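Local atomic coordinates of xyloglucan-specific endo-beta-1,4-glucanase BoGH9A (Bacteroides ovatus, PDB entry 6DHT), a protein that hydrolyses internal beta-1,4-glucosidic linkages in the backbone of xyloglucan, releasing xyloglucan oligosaccharides. Residues Arg499-Asp504 / Asp508-Phe513. Residues are numbered along the deposited sequence; the frame is centred on the assembly and turned at random.
Sequences RLSASD and DPIPGF. With MG (magnesium ion), chain X; EDO (1,2-ethanediol), chain F.
I510 lays its CG1-CD1 branch over the flank of helix 499-503, where CD1 meets CB of L500 at 3.8 Å and CG1 lies 3.5 Å from OG of S501. Isoleucine suits this buried seam by offering apolar surface to L500 and Y117; CG1, anti to the carbonyl carbon (chi1 -61°), with an extended chi2 (175°), brings CD1 to L500. Serine fits opposite it: short enough to admit the loop backbone, it takes the N-H of I510 on OG at 3.0 Å, nearly straight at 165°, and the same oxygen is hydrogen-bonded to H498 ND1. A magnesium ion is bound at 2.1 Å by both S501 O and D504 OD1, three waters and I506 O completing six ligands. Aspartate suits 504 because OD1 binds the ion while OD2 accepts from one of those waters, which also donates to D508 O, joining D504 to the start of 508-513. Arginine suits 499 because its long chain, extended from CG to NE, carries N-H donors to the carbonyls of E246 and G170; NH1 and NH2 also grip an ethanediol, probably from the crystallisation liquor. A leucine there would probably leave the E246 carbonyl without its guanidinium donor and G170 with only the backbone link to this residue. The contact lies near predicted active-site residues H497 and D539, with helix 105-117 packing on I510 through Y117 and on F513 through S114.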
ATOM      1  N   ARG A 499     -16.800   2.550   5.285  1.00 15.36           N
ATOM      2  CA  ARG A 499     -17.914   2.350   6.208  1.00 14.71           C
ATOM      3  C   ARG A 499     -17.560   2.771   7.634  1.00 17.15           C
ATOM      4  O   ARG A 499     -18.410   3.306   8.341  1.00 17.95           O
ATOM      5  CB  ARG A 499     -18.432   0.921   6.180  1.00 14.45           C
ATOM      6  CG  ARG A 499     -19.285   0.582   4.944  1.00 14.73           C
ATOM      7  CD  ARG A 499     -19.573  -0.900   4.869  1.00 14.17           C
ATOM      8  NE  ARG A 499     -20.444  -1.256   3.741  1.00 16.00           N
ATOM      9  CZ  ARG A 499     -20.050  -1.306   2.481  1.00 16.35           C
ATOM     10  NH1 ARG A 499     -18.794  -0.987   2.161  1.00 16.55           N
ATOM     11  NH2 ARG A 499     -20.895  -1.672   1.530  1.00 17.43           N
ATOM     12  N   LEU A 500     -16.307   2.598   8.067  1.00 15.21           N
ATOM     13  CA  LEU A 500     -15.972   3.066   9.413  1.00 15.47           C
ATOM     14  C   LEU A 500     -16.114   4.577   9.581  1.00 15.80           C
ATOM     15  O   LEU A 500     -16.739   5.046  10.532  1.00 20.47           O
ATOM     16  CB  LEU A 500     -14.550   2.664   9.800  1.00 16.16           C
ATOM     17  CG  LEU A 500     -14.297   1.199  10.145  1.00 16.59           C
ATOM     18  CD1 LEU A 500     -12.796   0.986  10.433  1.00 16.18           C
ATOM     19  CD2 LEU A 500     -15.092   0.702  11.320  1.00 16.21           C
ATOM     20  N   SER A 501     -15.524   5.359   8.689  1.00 14.25           N
ATOM     21  CA  SER A 501     -15.613   6.815   8.793  1.00 15.22           C
ATOM     22  C   SER A 501     -17.045   7.315   8.571  1.00 17.79           C
ATOM     23  O   SER A 501     -17.444   8.363   9.105  1.00 18.44           O
ATOM     24  CB  SER A 501     -14.688   7.517   7.799  1.00 15.85           C
ATOM     25  OG  SER A 501     -13.318   7.264   8.119  1.00 15.15           O
ATOM     26  N   ALA A 502     -17.802   6.596   7.746  1.00 16.27           N
ATOM     27  CA  ALA A 502     -19.121   7.084   7.333  1.00 17.64           C
ATOM     28  C   ALA A 502     -20.159   6.797   8.399  1.00 21.00           C
ATOM     29  O   ALA A 502     -21.174   7.504   8.471  1.00 21.71           O
ATOM     30  CB  ALA A 502     -19.532   6.467   5.989  1.00 16.71           C
ATOM     31  N   SER A 503     -19.947   5.774   9.216  1.00 18.55           N
ATOM     32  CA  SER A 503     -20.957   5.363  10.191  1.00 20.21           C
ATOM     33  C   SER A 503     -20.655   5.783  11.608  1.00 25.21           C
ATOM     34  O   SER A 503     -21.465   5.551  12.506  1.00 27.18           O
ATOM     35  CB  SER A 503     -21.167   3.859  10.152  1.00 20.90           C
ATOM     36  OG  SER A 503     -19.998   3.177  10.569  1.00 19.47           O
ATOM     37  N   ASP A 504     -19.494   6.376  11.843  1.00 21.28           N
ATOM     38  CA  ASP A 504     -19.220   6.885  13.169  1.00 25.22           C
ATOM     39  C   ASP A 504     -19.951   8.202  13.233  1.00 28.56           C
ATOM     40  O   ASP A 504     -20.617   8.588  12.280  1.00 29.26           O
ATOM     41  CB  ASP A 504     -17.716   6.984  13.480  1.00 23.10           C
ATOM     42  CG  ASP A 504     -16.957   7.950  12.579  1.00 19.94           C
ATOM     43  OD1 ASP A 504     -17.544   8.852  11.948  1.00 19.50           O
ATOM     44  OD2 ASP A 504     -15.713   7.821  12.530  1.00 20.20           O
ATOM     45  N   ASP A 508     -14.753  14.486  10.873  1.00 19.47           N
ATOM     46  CA  ASP A 508     -13.502  14.234  10.179  1.00 18.72           C
ATOM     47  C   ASP A 508     -13.329  12.735   9.955  1.00 16.01           C
ATOM     48  O   ASP A 508     -13.624  11.918  10.831  1.00 15.41           O
ATOM     49  CB  ASP A 508     -12.330  14.773  10.982  1.00 20.76           C
ATOM     50  CG  ASP A 508     -12.235  16.273  10.933  1.00 29.32           C
ATOM     51  OD1 ASP A 508     -12.812  16.887  10.005  1.00 35.27           O
ATOM     52  OD2 ASP A 508     -11.576  16.823  11.830  1.00 37.83           O
ATOM     53  N   PRO A 509     -12.848  12.358   8.758  1.00 15.05           N
ATOM     54  CA  PRO A 509     -12.601  10.935   8.515  1.00 15.82           C
ATOM     55  C   PRO A 509     -11.438  10.383   9.350  1.00 13.91           C
ATOM     56  O   PRO A 509     -10.586  11.138   9.829  1.00 15.98           O
ATOM     57  CB  PRO A 509     -12.215  10.907   7.038  1.00 15.51           C
ATOM     58  CG  PRO A 509     -11.608  12.230   6.786  1.00 16.78           C
ATOM     59  CD  PRO A 509     -12.439  13.187   7.609  1.00 17.92           C
ATOM     60  N   ILE A 510     -11.397   9.063   9.502  1.00 13.42           N
ATOM     61  CA  ILE A 510     -10.257   8.423  10.152  1.00 13.88           C
ATOM     62  C   ILE A 510      -9.037   8.786   9.297  1.00 16.10           C
ATOM     63  O   ILE A 510      -9.064   8.678   8.063  1.00 14.18           O
ATOM     64  CB  ILE A 510     -10.456   6.910  10.276  1.00 14.43           C
ATOM     65  CG1 ILE A 510     -11.711   6.633  11.128  1.00 15.44           C
ATOM     66  CG2 ILE A 510      -9.205   6.258  10.916  1.00 16.25           C
ATOM     67  CD1 ILE A 510     -12.112   5.176  11.234  1.00 19.38           C
ATOM     68  N   PRO A 511      -7.944   9.230   9.939  1.00 14.48           N
ATOM     69  CA  PRO A 511      -6.799   9.731   9.169  1.00 12.97           C
ATOM     70  C   PRO A 511      -5.869   8.621   8.655  1.00 12.19           C
ATOM     71  O   PRO A 511      -5.863   7.506   9.153  1.00 12.93           O
ATOM     72  CB  PRO A 511      -6.036  10.593  10.195  1.00 14.81           C
ATOM     73  CG  PRO A 511      -6.328   9.933  11.497  1.00 15.06           C
ATOM     74  CD  PRO A 511      -7.787   9.470  11.384  1.00 15.34           C
ATOM     75  N   GLY A 512      -5.101   8.974   7.624  1.00 12.87           N
ATOM     76  CA  GLY A 512      -4.016   8.141   7.123  1.00 13.25           C
ATOM     77  C   GLY A 512      -4.322   7.285   5.912  1.00 12.04           C
ATOM     78  O   GLY A 512      -3.437   6.538   5.482  1.00 13.78           O
ATOM     79  N   PHE A 513      -5.531   7.367   5.351  1.00 11.80           N
ATOM     80  CA  PHE A 513      -5.917   6.527   4.225  1.00 12.10           C
ATOM     81  C   PHE A 513      -5.721   7.189   2.881  1.00 12.53           C
ATOM     82  O   PHE A 513      -6.203   8.285   2.662  1.00 12.28           O
ATOM     83  CB  PHE A 513      -7.389   6.129   4.347  1.00 11.48           C
ATOM     84  CG  PHE A 513      -7.669   5.182   5.482  1.00 12.02           C
ATOM     85  CD1 PHE A 513      -7.895   5.646   6.756  1.00 15.45           C
ATOM     86  CD2 PHE A 513      -7.714   3.819   5.268  1.00 15.08           C
ATOM     87  CE1 PHE A 513      -8.138   4.727   7.819  1.00 15.97           C
ATOM     88  CE2 PHE A 513      -7.970   2.903   6.307  1.00 17.20           C
ATOM     89  CZ  PHE A 513      -8.198   3.371   7.575  1.00 13.00           C
TER
HETATM   90 MG    MG X 623     -17.285  10.070  10.280  1.00 17.70          MG
HETATM   91  C1  EDO F 605     -19.230  -1.868  -2.057  1.00 16.44           C
HETATM   92  O1  EDO F 605     -20.343  -1.484  -1.224  1.00 17.95           O
HETATM   93  C2  EDO F 605     -18.080  -2.470  -1.246  1.00 18.18           C
HETATM   94  O2  EDO F 605     -17.553  -1.461  -0.380  1.00 17.75           O
HETATM   95  O   HOH W   1     -15.203   9.681  10.624  1.00 17.25           O
HETATM   96  O   HOH W   2     -19.339  10.279  10.265  1.00 20.44           O
HETATM   97  O   HOH W   3     -16.836  11.112   8.643  1.00 22.02           O